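Side-chain contacts in uncharacterized protein BF1032 (Bacteroides fragilis, PDB 3NRH), which is of unknown function but forms a mainly helical domain of the DUF5063 family, with two copies of the chain in the assembly: residues Y50-A53 and S54-P57; I14-V17 and T18-A21; T72-I75 and Y76-R80; L151-G154 and Q155-N159. All coordinates share one frame; numbering follows the deposited sequence.

All four contacts are local, three within helices and contact 1 at a helix end running into a loop. In chain order they run contact 2 (helix 11-28), contact 1 (the end of helix 35-54 and the loop after it), contact 3 (the start of helix 73-87) and contact 4 (the long helix 135-169). Contacts 1, 2 and 4 meet one another: the centres of contacts 1 and 2 lie 10 Å apart, those of 1 and 4 13 Å, and three helices thus share a core. Contact 3 stands apart on the surface, its nearest atoms about 8 Å from contact 4 and about 16 Å from contact 1. Contacts 1 and 4 also reach the second subunit, so the same packing region serves both fold and dimer.

Contact 1: Y50-A53 and S54-P57; sequences YLKA and SMLP
Tyr50 O is gripped twice by Ser54. The backbone Ser54 N donates to it at 2.9 Å, and the hydroxyl Ser54 OG donates at 2.8 Å, the two arriving from opposite faces of the carbonyl plane. The hydroxyl stands 40° out of that plane rather than on a lone pair. It gets there because OG sits beside its own backbone N, opposite the carbonyl carbon (chi1 -59°), which folds it back over the preceding turn. Serine suits this place: its short polar arm meets a carbonyl near the helix end. From there OG also lies obliquely beside the Tyr50 ring, 3.3 Å from CE2, and a water bridges the two hydroxyls, donating to Ser54 OG and lying 2.9 Å from Tyr50 OH.

This is the C-terminal end of helix 35-54, where regular bonding gives way. Met55 N divides itself between two weak bonds, to Leu51 O and Lys52 O. Leu56 N then bonds to Ala53 O at 3.3 Å, closing a type I beta turn over Ser54 and Met55. Met55, here selenomethionine, runs alongside Leu51 in the same direction, and its SE touches Leu51 CD1 at 3.8 Å. Leu56 folds back over the end of the helix, CG lying 3.4 Å from Ala53 O.

Farther out, Tyr50 OH bonds to His165 ND1 of the second subunit, whose ring also meets the tyrosine. Small Ala53 lets Trp153 of helix 135-169 come close, and Phe149 of that helix packs on Ser54 and Tyr50.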
ATOM      1  N   TYR A  50       6.362  -0.274  -0.757  1.00  9.80           N
ATOM      2  CA  TYR A  50       6.101   1.160  -0.727  1.00 11.01           C
ATOM      3  C   TYR A  50       6.497   1.733   0.635  1.00  9.49           C
ATOM      4  O   TYR A  50       7.164   2.769   0.725  1.00 11.02           O
ATOM      5  CB  TYR A  50       4.614   1.439  -0.977  1.00 10.34           C
ATOM      6  CG  TYR A  50       4.309   2.912  -1.115  1.00 11.38           C
ATOM      7  CD1 TYR A  50       4.354   3.541  -2.357  1.00  7.71           C
ATOM      8  CD2 TYR A  50       4.049   3.693   0.010  1.00 10.65           C
ATOM      9  CE1 TYR A  50       4.152   4.919  -2.478  1.00 10.79           C
ATOM     10  CE2 TYR A  50       3.853   5.068  -0.096  1.00 11.12           C
ATOM     11  CZ  TYR A  50       3.908   5.674  -1.342  1.00 11.80           C
ATOM     12  OH  TYR A  50       3.753   7.037  -1.434  1.00 16.85           O
ATOM     13  N   LEU A  51       6.070   1.056   1.695  1.00  8.34           N
ATOM     14  CA  LEU A  51       6.374   1.493   3.050  1.00 12.11           C
ATOM     15  C   LEU A  51       7.877   1.574   3.303  1.00 12.55           C
ATOM     16  O   LEU A  51       8.372   2.575   3.816  1.00  9.21           O
ATOM     17  CB  LEU A  51       5.727   0.542   4.054  1.00  9.85           C
ATOM     18  CG  LEU A  51       6.013   0.785   5.536  1.00 12.74           C
ATOM     19  CD1 LEU A  51       5.601   2.189   5.932  1.00 16.00           C
ATOM     20  CD2 LEU A  51       5.254  -0.256   6.364  1.00 13.83           C
ATOM     21  N   LYS A  52       8.606   0.522   2.951  1.00  9.24           N
ATOM     22  CA  LYS A  52      10.052   0.518   3.161  1.00  8.62           C
ATOM     23  C   LYS A  52      10.760   1.589   2.331  1.00 11.37           C
ATOM     24  O   LYS A  52      11.734   2.191   2.783  1.00 11.75           O
ATOM     25  CB  LYS A  52      10.621  -0.876   2.861  1.00  7.09           C
ATOM     26  CG  LYS A  52      10.141  -1.949   3.830  1.00 12.02           C
ATOM     27  CD  LYS A  52      10.432  -1.553   5.280  1.00 16.38           C
ATOM     28  CE  LYS A  52       9.765  -2.485   6.279  1.00 31.02           C
ATOM     29  NZ  LYS A  52       9.911  -1.986   7.679  1.00 31.32           N
ATOM     30  N   ALA A  53      10.270   1.840   1.120  1.00  8.39           N
ATOM     31  CA  ALA A  53      10.874   2.867   0.280  1.00 11.94           C
ATOM     32  C   ALA A  53      10.638   4.236   0.920  1.00 14.54           C
ATOM     33  O   ALA A  53      11.526   5.091   0.934  1.00 12.48           O
ATOM     34  CB  ALA A  53      10.264   2.831  -1.113  1.00 17.37           C
ATOM     35  N   SER A  54       9.439   4.427   1.464  1.00 13.22           N
ATOM     36  CA  SER A  54       9.069   5.686   2.103  1.00 15.38           C
ATOM     37  C   SER A  54       9.869   5.953   3.370  1.00 16.09           C
ATOM     38  O   SER A  54       9.998   7.099   3.793  1.00 13.33           O
ATOM     39  CB  SER A  54       7.576   5.681   2.457  1.00 15.11           C
ATOM     40  OG  SER A  54       6.774   5.501   1.303  1.00 16.70           O
HETATM   41  N   MSE A  55      10.405   4.895   3.970  1.00 14.21           N
HETATM   42  CA  MSE A  55      11.174   5.025   5.206  1.00 17.40           C
HETATM   43  C   MSE A  55      12.679   5.132   5.018  1.00 19.31           C
HETATM   44  O   MSE A  55      13.428   5.223   5.997  1.00 21.62           O
HETATM   45  CB  MSE A  55      10.861   3.849   6.129  1.00 17.70           C
HETATM   46  CG  MSE A  55       9.420   3.847   6.608  1.00 24.50           C
HETATM   47 SE   MSE A  55       9.011   2.316   7.708  1.00 43.48          SE
HETATM   48  CE  MSE A  55       9.838   2.900   9.359  1.00 39.00           C
ATOM     49  N   LEU A  56      13.123   5.125   3.767  1.00 18.80           N
ATOM     50  CA  LEU A  56      14.545   5.223   3.469  1.00 20.13           C
ATOM     51  C   LEU A  56      15.118   6.556   3.920  1.00 23.72           C
ATOM     52  O   LEU A  56      14.411   7.561   3.968  1.00 17.88           O
ATOM     53  CB  LEU A  56      14.781   5.053   1.969  1.00 14.78           C
ATOM     54  CG  LEU A  56      14.591   3.631   1.433  1.00 10.70           C
ATOM     55  CD1 LEU A  56      14.728   3.619  -0.080  1.00 15.39           C
ATOM     56  CD2 LEU A  56      15.621   2.712   2.072  1.00 11.17           C
ATOM     57  N   PRO A  57      16.408   6.575   4.284  1.00 24.46           N
ATOM     58  CA  PRO A  57      17.038   7.824   4.723  1.00 22.86           C
ATOM     59  C   PRO A  57      17.434   8.645   3.500  1.00 26.00           C
ATOM     60  O   PRO A  57      17.443   8.137   2.378  1.00 26.14           O
ATOM     61  CB  PRO A  57      18.244   7.334   5.515  1.00 26.82           C
ATOM     62  CG  PRO A  57      18.646   6.107   4.767  1.00 25.31           C
ATOM     63  CD  PRO A  57      17.309   5.428   4.498  1.00 25.38           C
TER
HETATM   64  O   HOH W   1       5.653   8.047   0.449  1.00 16.80           O

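Contact 2: I14-V17 and T18-A21; sequences IEFV and TVAA
Val19 turns CG1 into the gap between its own backbone N and carbonyl carbon (chi1 61°), and this rotation presses the methyl against the turn before it, 3.1 Å from Phe16 O. The same methyl comes near the phenyl ring obliquely, 4.4 Å from Phe16 CD1. Phe16 takes the other course: its CG lies anti to the backbone N (chi1 178°), and the ring swings off the helix toward helix 35-54, where Leu49 receives both it and Val19.

The hydrogen bond to Phe16 O comes from Ala20 N, at 2.8 Å, while Ala20 CB rests beside the same oxygen at 3.2 Å. Two residues earlier, Thr18 N bonds to Ile14 O at 3.1 Å. Val19 N to Glu15 O and Ala21 N to Val17 O continue the regular alpha-helical pattern of helix 11-28.

The residue types follow the faces of this amphipathic helix. Ala20 is small and meets Ile123 and Ile127 of helix 112-131, while Val17 packs on Phe126 and Phe130 of the same helix. Thr18 and Glu15 occupy exposed positions, as suits polar groups. A salt bridge between Glu15 OE1 and Lys52 NZ ties the exposed side of helix 11-28 to helix 35-54.

Chemically, then, the groups turned inward, Phe16, Val17, Val19 and Ala20, are hydrocarbon, and the carbonyls of Ile14 to Val17 are bonded within the helix. Attachment there rests on shape and burial, and charge enters at the solvent-facing side.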
ATOM      1  N   ILE A  14      18.547  -1.723   4.959  1.00 14.11           N
ATOM      2  CA  ILE A  14      18.570  -3.185   5.021  1.00 15.96           C
ATOM      3  C   ILE A  14      17.185  -3.799   4.816  1.00 15.64           C
ATOM      4  O   ILE A  14      17.022  -4.737   4.036  1.00 12.22           O
ATOM      5  CB  ILE A  14      19.125  -3.668   6.383  1.00 21.81           C
ATOM      6  CG1 ILE A  14      20.530  -3.100   6.591  1.00 28.67           C
ATOM      7  CG2 ILE A  14      19.137  -5.197   6.442  1.00 17.59           C
ATOM      8  CD1 ILE A  14      21.498  -3.440   5.481  1.00 31.84           C
ATOM      9  N   GLU A  15      16.187  -3.275   5.518  1.00 14.35           N
ATOM     10  CA  GLU A  15      14.837  -3.799   5.379  1.00 14.63           C
ATOM     11  C   GLU A  15      14.298  -3.562   3.971  1.00 11.59           C
ATOM     12  O   GLU A  15      13.537  -4.376   3.455  1.00 13.62           O
ATOM     13  CB  GLU A  15      13.904  -3.173   6.414  1.00 18.84           C
ATOM     14  CG  GLU A  15      14.311  -3.477   7.845  1.00 31.50           C
ATOM     15  CD  GLU A  15      13.184  -3.257   8.830  1.00 41.77           C
ATOM     16  OE1 GLU A  15      12.524  -2.198   8.759  1.00 37.04           O
ATOM     17  OE2 GLU A  15      12.962  -4.147   9.681  1.00 47.25           O
ATOM     18  N   PHE A  16      14.693  -2.453   3.351  1.00 10.73           N
ATOM     19  CA  PHE A  16      14.250  -2.166   1.987  1.00 12.30           C
ATOM     20  C   PHE A  16      14.867  -3.203   1.043  1.00 10.21           C
ATOM     21  O   PHE A  16      14.187  -3.747   0.173  1.00  9.82           O
ATOM     22  CB  PHE A  16      14.680  -0.761   1.558  1.00 11.92           C
ATOM     23  CG  PHE A  16      14.300  -0.418   0.142  1.00  8.44           C
ATOM     24  CD1 PHE A  16      12.959  -0.339  -0.232  1.00 11.22           C
ATOM     25  CD2 PHE A  16      15.277  -0.199  -0.820  1.00  9.84           C
ATOM     26  CE1 PHE A  16      12.602  -0.047  -1.555  1.00 15.14           C
ATOM     27  CE2 PHE A  16      14.933   0.094  -2.141  1.00 17.11           C
ATOM     28  CZ  PHE A  16      13.592   0.169  -2.508  1.00 17.24           C
ATOM     29  N   VAL A  17      16.155  -3.477   1.222  1.00 11.76           N
ATOM     30  CA  VAL A  17      16.836  -4.456   0.380  1.00 11.32           C
ATOM     31  C   VAL A  17      16.121  -5.802   0.459  1.00 10.16           C
ATOM     32  O   VAL A  17      15.900  -6.453  -0.563  1.00 11.38           O
ATOM     33  CB  VAL A  17      18.324  -4.619   0.790  1.00  8.45           C
ATOM     34  CG1 VAL A  17      18.940  -5.821   0.085  1.00 12.88           C
ATOM     35  CG2 VAL A  17      19.107  -3.352   0.418  1.00  9.58           C
ATOM     36  N   THR A  18      15.740  -6.207   1.669  1.00  8.94           N
ATOM     37  CA  THR A  18      15.045  -7.475   1.861  1.00  7.99           C
ATOM     38  C   THR A  18      13.727  -7.567   1.086  1.00 10.34           C
ATOM     39  O   THR A  18      13.487  -8.548   0.379  1.00 10.13           O
ATOM     40  CB  THR A  18      14.780  -7.728   3.352  1.00 10.12           C
ATOM     41  OG1 THR A  18      16.033  -7.769   4.043  1.00 12.97           O
ATOM     42  CG2 THR A  18      14.051  -9.057   3.555  1.00 15.24           C
ATOM     43  N   VAL A  19      12.867  -6.560   1.199  1.00 11.17           N
ATOM     44  CA  VAL A  19      11.600  -6.622   0.473  1.00  8.70           C
ATOM     45  C   VAL A  19      11.821  -6.448  -1.029  1.00  8.96           C
ATOM     46  O   VAL A  19      11.105  -7.037  -1.836  1.00  8.88           O
ATOM     47  CB  VAL A  19      10.588  -5.561   0.981  1.00 14.44           C
ATOM     48  CG1 VAL A  19      11.144  -4.167   0.786  1.00 21.03           C
ATOM     49  CG2 VAL A  19       9.249  -5.731   0.254  1.00 12.58           C
ATOM     50  N   ALA A  20      12.812  -5.640  -1.400  1.00  9.61           N
ATOM     51  CA  ALA A  20      13.114  -5.418  -2.813  1.00  9.88           C
ATOM     52  C   ALA A  20      13.509  -6.746  -3.469  1.00 12.69           C
ATOM     53  O   ALA A  20      13.069  -7.064  -4.574  1.00  9.62           O
ATOM     54  CB  ALA A  20      14.243  -4.398  -2.956  1.00  9.32           C
ATOM     55  N   ALA A  21      14.338  -7.524  -2.780  1.00 10.85           N
ATOM     56  CA  ALA A  21      14.771  -8.814  -3.306  1.00 10.60           C
ATOM     57  C   ALA A  21      13.590  -9.782  -3.380  1.00  8.53           C
ATOM     58  O   ALA A  21      13.457 -10.542  -4.344  1.00 12.10           O
ATOM     59  CB  ALA A  21      15.884  -9.398  -2.423  1.00  9.37           C
TER

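Contact 3: T72-I75 and Y76-R80; sequences TEEI and YEVLR
The first turns of helix 73-87 start from an N-cap: Thr72 lends its carbonyl oxygen to Tyr76 N, Thr72 O lying 3.0 Å away, while its hydroxyl accepts from Ile75 N. The capping bond, Thr72 OG1 to Ile75 N, is 3.2 Å long and nearly straight at 166°. Threonine suits the spot because a short side chain with a hydroxyl can stand in for the carbonyl that a preceding turn would have supplied.

Two glutamates follow, each bent at its second torsion and laid forward along the helix. With CG anti to its backbone N (chi1 -176°) and a kink at the next bond, Glu73 runs alongside Glu77, and its OE2 lies against Glu77 CG at 3.0 Å. The two carboxylates are turned 32° from each other, and Glu73 OE2 and Glu77 OE2 are 3.3 Å apart, a meeting of like charges that could raise the proton affinity of one of them. Arg80 probably offsets part of this repulsion: its NH2 donates to Glu77 OE1 at 2.6 Å on the syn side of the carboxylate, and a weaker bond joins Arg80 NE to Glu77 OE2. Glu74 bends in the same manner over Val78, Glu74 OE2 reaching Val78 CG2 at 3.1 Å.

Glu77 OE2 also lies at the edge of the Tyr76 ring, in its plane. That ring packs on helix 112-131, with Tyr76 OH bonded to Asp118, and Leu79 presses on Tyr120 nearby.

A capping threonine, acidic residues in the first turn where the helix dipole favours them, and an i to i+3 salt bridge behind are typical of an exposed helix N-terminus.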
ATOM      1  N   THR A  72      18.020  -5.464 -19.143  1.00 17.44           N
ATOM      2  CA  THR A  72      18.212  -5.223 -20.564  1.00 20.55           C
ATOM      3  C   THR A  72      16.825  -5.259 -21.201  1.00 23.39           C
ATOM      4  O   THR A  72      15.846  -5.611 -20.542  1.00 18.61           O
ATOM      5  CB  THR A  72      19.074  -6.328 -21.204  1.00 24.77           C
ATOM      6  OG1 THR A  72      18.396  -7.588 -21.095  1.00 21.66           O
ATOM      7  CG2 THR A  72      20.423  -6.419 -20.506  1.00 22.22           C
ATOM      8  N   GLU A  73      16.732  -4.896 -22.475  1.00 20.65           N
ATOM      9  CA  GLU A  73      15.440  -4.913 -23.155  1.00 23.16           C
ATOM     10  C   GLU A  73      14.844  -6.322 -23.143  1.00 16.29           C
ATOM     11  O   GLU A  73      13.637  -6.495 -22.971  1.00 18.85           O
ATOM     12  CB  GLU A  73      15.596  -4.434 -24.603  1.00 23.81           C
ATOM     13  CG  GLU A  73      14.285  -4.328 -25.369  1.00 33.34           C
ATOM     14  CD  GLU A  73      13.277  -3.420 -24.688  1.00 46.18           C
ATOM     15  OE1 GLU A  73      13.634  -2.270 -24.359  1.00 58.94           O
ATOM     16  OE2 GLU A  73      12.124  -3.854 -24.484  1.00 52.60           O
ATOM     17  N   GLU A  74      15.694  -7.326 -23.322  1.00 13.71           N
ATOM     18  CA  GLU A  74      15.244  -8.717 -23.345  1.00 20.35           C
ATOM     19  C   GLU A  74      14.690  -9.151 -21.987  1.00 18.05           C
ATOM     20  O   GLU A  74      13.644  -9.800 -21.908  1.00 17.47           O
ATOM     21  CB  GLU A  74      16.400  -9.634 -23.751  1.00 20.54           C
ATOM     22  CG  GLU A  74      16.011 -11.091 -23.957  1.00 33.15           C
ATOM     23  CD  GLU A  74      14.975 -11.276 -25.056  1.00 44.30           C
ATOM     24  OE1 GLU A  74      15.025 -10.531 -26.057  1.00 51.03           O
ATOM     25  OE2 GLU A  74      14.119 -12.178 -24.926  1.00 42.36           O
ATOM     26  N   ILE A  75      15.408  -8.799 -20.923  1.00 18.97           N
ATOM     27  CA  ILE A  75      14.985  -9.130 -19.566  1.00 15.99           C
ATOM     28  C   ILE A  75      13.620  -8.489 -19.319  1.00 12.98           C
ATOM     29  O   ILE A  75      12.699  -9.138 -18.825  1.00 12.16           O
ATOM     30  CB  ILE A  75      15.993  -8.579 -18.520  1.00 13.24           C
ATOM     31  CG1 ILE A  75      17.288  -9.396 -18.552  1.00 15.06           C
ATOM     32  CG2 ILE A  75      15.376  -8.597 -17.120  1.00 12.87           C
ATOM     33  CD1 ILE A  75      17.096 -10.855 -18.174  1.00 20.60           C
ATOM     34  N   TYR A  76      13.507  -7.212 -19.673  1.00 14.27           N
ATOM     35  CA  TYR A  76      12.271  -6.455 -19.480  1.00 14.03           C
ATOM     36  C   TYR A  76      11.098  -7.032 -20.266  1.00 15.51           C
ATOM     37  O   TYR A  76      10.013  -7.230 -19.722  1.00 14.20           O
ATOM     38  CB  TYR A  76      12.477  -4.990 -19.889  1.00 18.46           C
ATOM     39  CG  TYR A  76      11.225  -4.135 -19.774  1.00 19.85           C
ATOM     40  CD1 TYR A  76      10.907  -3.482 -18.584  1.00 17.40           C
ATOM     41  CD2 TYR A  76      10.348  -4.005 -20.852  1.00 22.19           C
ATOM     42  CE1 TYR A  76       9.746  -2.717 -18.469  1.00 20.15           C
ATOM     43  CE2 TYR A  76       9.184  -3.246 -20.749  1.00 18.65           C
ATOM     44  CZ  TYR A  76       8.890  -2.605 -19.556  1.00 19.94           C
ATOM     45  OH  TYR A  76       7.747  -1.853 -19.448  1.00 22.20           O
ATOM     46  N   GLU A  77      11.316  -7.297 -21.550  1.00 18.87           N
ATOM     47  CA  GLU A  77      10.260  -7.835 -22.402  1.00 16.69           C
ATOM     48  C   GLU A  77       9.782  -9.222 -22.004  1.00 15.56           C
ATOM     49  O   GLU A  77       8.580  -9.499 -22.004  1.00 15.26           O
ATOM     50  CB  GLU A  77      10.716  -7.846 -23.863  1.00 19.80           C
ATOM     51  CG  GLU A  77      10.678  -6.480 -24.512  1.00 26.42           C
ATOM     52  CD  GLU A  77       9.271  -5.913 -24.563  1.00 36.33           C
ATOM     53  OE1 GLU A  77       8.393  -6.550 -25.182  1.00 44.69           O
ATOM     54  OE2 GLU A  77       9.042  -4.832 -23.985  1.00 34.85           O
ATOM     55  N   VAL A  78      10.717 -10.100 -21.669  1.00 14.96           N
ATOM     56  CA  VAL A  78      10.353 -11.448 -21.271  1.00 16.19           C
ATOM     57  C   VAL A  78       9.502 -11.413 -20.005  1.00 15.29           C
ATOM     58  O   VAL A  78       8.506 -12.129 -19.901  1.00 14.48           O
ATOM     59  CB  VAL A  78      11.608 -12.319 -21.037  1.00 21.87           C
ATOM     60  CG1 VAL A  78      11.204 -13.682 -20.507  1.00 19.91           C
ATOM     61  CG2 VAL A  78      12.383 -12.474 -22.348  1.00 20.74           C
ATOM     62  N   LEU A  79       9.889 -10.572 -19.048  1.00 13.75           N
ATOM     63  CA  LEU A  79       9.136 -10.461 -17.802  1.00 12.21           C
ATOM     64  C   LEU A  79       7.747  -9.895 -18.058  1.00 12.20           C
ATOM     65  O   LEU A  79       6.753 -10.421 -17.554  1.00 12.30           O
ATOM     66  CB  LEU A  79       9.862  -9.559 -16.802  1.00 12.55           C
ATOM     67  CG  LEU A  79       9.074  -9.255 -15.518  1.00 16.04           C
ATOM     68  CD1 LEU A  79       8.824 -10.538 -14.740  1.00 15.41           C
ATOM     69  CD2 LEU A  79       9.845  -8.265 -14.668  1.00 17.87           C
ATOM     70  N   ARG A  80       7.678  -8.816 -18.831  1.00 16.51           N
ATOM     71  CA  ARG A  80       6.393  -8.196 -19.130  1.00 13.15           C
ATOM     72  C   ARG A  80       5.435  -9.192 -19.769  1.00 15.95           C
ATOM     73  O   ARG A  80       4.273  -9.299 -19.368  1.00 12.93           O
ATOM     74  CB  ARG A  80       6.575  -6.993 -20.055  1.00 12.61           C
ATOM     75  CG  ARG A  80       5.258  -6.309 -20.427  1.00 18.64           C
ATOM     76  CD  ARG A  80       5.472  -5.175 -21.438  1.00 24.75           C
ATOM     77  NE  ARG A  80       5.970  -5.660 -22.724  1.00 21.61           N
ATOM     78  CZ  ARG A  80       5.255  -6.378 -23.585  1.00 29.55           C
ATOM     79  NH1 ARG A  80       3.997  -6.703 -23.307  1.00 31.24           N
ATOM     80  NH2 ARG A  80       5.799  -6.775 -24.728  1.00 23.21           N
TER

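Contact 4: L151-G154 and Q155-N159; sequences LLWG and QKLVN
Leu152 O takes two donors from the next turn: Lys156 N at 3.3 Å, in the carbonyl plane, and Gln155 N through a weak bond. Helix 135-169 has a wider pi-type turn at 151-153; after it the i to i+4 bonds run on, Trp153 O receiving Leu157 N at 2.9 Å and Gly154 O receiving Val158 N.

Trp153 and Leu157 run side by side on the buried face. Leu157 CD1 meets the indole at its edge, near the ring plane, 3.7 Å from Trp153 NE1. The tryptophan adopts an unusual first torsion (chi1 136°), well off a staggered position, and NE1, buried here, finds no acceptor in the model. The indole thus packs by its carbon surface while its N-H stays without a partner.

On the outer face Leu152 and the Lys156 chain cross at a slant, and the lysine methylenes supply the apolar surface a leucine needs there. Lys156 CE lies closer to Leu152 CG than normal packing permits, so the exact fit is doubtful. Gln155, bent at its second torsion, donates from NE2 to Asn159 OD1 at 3.3 Å; the oxygen lies in the plane of the glutamine amide, although the N-H arrives above that of the asparagine.

Around this stretch, Trp153 takes Phe149 edge-to-face and packs with Leu157 on Ile119 of helix 112-131, and Trp153 CH2 lies 3.4 Å from Phe16 CZ of helix 11-28. Gly154 and Val158 face Tyr50 of helix 35-54, and Val158 also packs on Met161 of the second subunit, so this helix lies between its own bundle and the dimer partner.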
ATOM      1  N   LEU A 151       9.965  10.186  -8.482  1.00 10.74           N
ATOM      2  CA  LEU A 151       9.806  10.620  -9.861  1.00 13.36           C
ATOM      3  C   LEU A 151       8.877   9.731 -10.671  1.00 20.05           C
ATOM      4  O   LEU A 151       8.176  10.217 -11.556  1.00 18.58           O
ATOM      5  CB  LEU A 151      11.159  10.672 -10.573  1.00 13.10           C
ATOM      6  CG  LEU A 151      12.200  11.698 -10.128  1.00 14.80           C
ATOM      7  CD1 LEU A 151      13.433  11.549 -11.007  1.00 15.87           C
ATOM      8  CD2 LEU A 151      11.634  13.111 -10.234  1.00 15.84           C
ATOM      9  N   LEU A 152       8.853   8.431 -10.385  1.00 18.06           N
ATOM     10  CA  LEU A 152       8.000   7.570 -11.189  1.00 21.71           C
ATOM     11  C   LEU A 152       7.537   6.225 -10.642  1.00 16.41           C
ATOM     12  O   LEU A 152       6.344   5.927 -10.707  1.00 16.01           O
ATOM     13  CB  LEU A 152       8.667   7.344 -12.550  1.00 30.18           C
ATOM     14  CG  LEU A 152       7.810   6.712 -13.649  1.00 40.64           C
ATOM     15  CD1 LEU A 152       6.609   7.606 -13.940  1.00 43.85           C
ATOM     16  CD2 LEU A 152       8.648   6.523 -14.911  1.00 32.06           C
ATOM     17  N   TRP A 153       8.454   5.415 -10.112  1.00 11.66           N
ATOM     18  CA  TRP A 153       8.086   4.083  -9.628  1.00 14.32           C
ATOM     19  C   TRP A 153       7.034   4.064  -8.519  1.00  9.33           C
ATOM     20  O   TRP A 153       6.153   3.202  -8.517  1.00 10.18           O
ATOM     21  CB  TRP A 153       9.354   3.296  -9.216  1.00 14.22           C
ATOM     22  CG  TRP A 153       9.251   2.530  -7.909  1.00 26.16           C
ATOM     23  CD1 TRP A 153       8.211   1.742  -7.490  1.00 35.12           C
ATOM     24  CD2 TRP A 153      10.205   2.518  -6.847  1.00 22.42           C
ATOM     25  NE1 TRP A 153       8.457   1.255  -6.234  1.00 25.86           N
ATOM     26  CE2 TRP A 153       9.674   1.712  -5.815  1.00 28.50           C
ATOM     27  CE3 TRP A 153      11.460   3.109  -6.665  1.00 18.01           C
ATOM     28  CZ2 TRP A 153      10.352   1.487  -4.622  1.00 18.19           C
ATOM     29  CZ3 TRP A 153      12.128   2.883  -5.479  1.00 29.07           C
ATOM     30  CH2 TRP A 153      11.573   2.082  -4.474  1.00 21.49           C
ATOM     31  N   GLY A 154       7.128   4.999  -7.580  1.00 12.59           N
ATOM     32  CA  GLY A 154       6.161   5.051  -6.498  1.00 11.05           C
ATOM     33  C   GLY A 154       4.726   5.169  -6.988  1.00 10.22           C
ATOM     34  O   GLY A 154       3.833   4.489  -6.478  1.00  8.57           O
ATOM     35  N   GLN A 155       4.495   6.029  -7.977  1.00  9.60           N
ATOM     36  CA  GLN A 155       3.148   6.213  -8.509  1.00 14.87           C
ATOM     37  C   GLN A 155       2.689   4.956  -9.245  1.00 10.67           C
ATOM     38  O   GLN A 155       1.532   4.560  -9.142  1.00  9.98           O
ATOM     39  CB  GLN A 155       3.098   7.419  -9.449  1.00 13.11           C
ATOM     40  CG  GLN A 155       1.680   7.836  -9.852  1.00 21.17           C
ATOM     41  CD  GLN A 155       0.881   8.403  -8.689  1.00 29.15           C
ATOM     42  OE1 GLN A 155       1.306   9.361  -8.038  1.00 35.76           O
ATOM     43  NE2 GLN A 155      -0.286   7.817  -8.426  1.00 30.67           N
ATOM     44  N   LYS A 156       3.596   4.327  -9.984  1.00  9.24           N
ATOM     45  CA  LYS A 156       3.248   3.109 -10.707  1.00 13.79           C
ATOM     46  C   LYS A 156       2.848   2.013  -9.723  1.00 12.46           C
ATOM     47  O   LYS A 156       1.941   1.229  -9.993  1.00  9.05           O
ATOM     48  CB  LYS A 156       4.423   2.639 -11.564  1.00 11.68           C
ATOM     49  CG  LYS A 156       4.725   3.552 -12.742  1.00 19.57           C
ATOM     50  CD  LYS A 156       5.918   3.056 -13.535  1.00 22.13           C
ATOM     51  CE  LYS A 156       6.234   3.976 -14.711  1.00 30.50           C
ATOM     52  NZ  LYS A 156       5.107   4.068 -15.676  1.00 35.95           N
ATOM     53  N   LEU A 157       3.517   1.976  -8.575  1.00  9.31           N
ATOM     54  CA  LEU A 157       3.228   0.984  -7.550  1.00 10.17           C
ATOM     55  C   LEU A 157       1.810   1.164  -6.998  1.00  9.09           C
ATOM     56  O   LEU A 157       1.040   0.205  -6.928  1.00  8.24           O
ATOM     57  CB  LEU A 157       4.268   1.082  -6.412  1.00  5.46           C
ATOM     58  CG  LEU A 157       4.182   0.031  -5.293  1.00 11.50           C
ATOM     59  CD1 LEU A 157       5.485  -0.005  -4.517  1.00 10.91           C
ATOM     60  CD2 LEU A 157       3.022   0.345  -4.356  1.00 12.61           C
ATOM     61  N   VAL A 158       1.453   2.388  -6.611  1.00 13.20           N
ATOM     62  CA  VAL A 158       0.114   2.616  -6.073  1.00 10.39           C
ATOM     63  C   VAL A 158      -0.976   2.394  -7.126  1.00 11.81           C
ATOM     64  O   VAL A 158      -2.054   1.884  -6.809  1.00 10.19           O
ATOM     65  CB  VAL A 158      -0.021   4.029  -5.459  1.00 13.65           C
ATOM     66  CG1 VAL A 158       0.869   4.139  -4.227  1.00 15.31           C
ATOM     67  CG2 VAL A 158       0.354   5.086  -6.470  1.00 24.63           C
ATOM     68  N   ASN A 159      -0.698   2.762  -8.374  1.00  7.33           N
ATOM     69  CA  ASN A 159      -1.670   2.561  -9.451  1.00 13.24           C
ATOM     70  C   ASN A 159      -1.900   1.067  -9.649  1.00 16.91           C
ATOM     71  O   ASN A 159      -3.032   0.617  -9.829  1.00 13.17           O
ATOM     72  CB  ASN A 159      -1.175   3.161 -10.772  1.00 11.93           C
ATOM     73  CG  ASN A 159      -1.147   4.676 -10.762  1.00 16.44           C
ATOM     74  OD1 ASN A 159      -1.796   5.319  -9.938  1.00 19.21           O
ATOM     75  ND2 ASN A 159      -0.402   5.257 -11.696  1.00 15.18           N
TER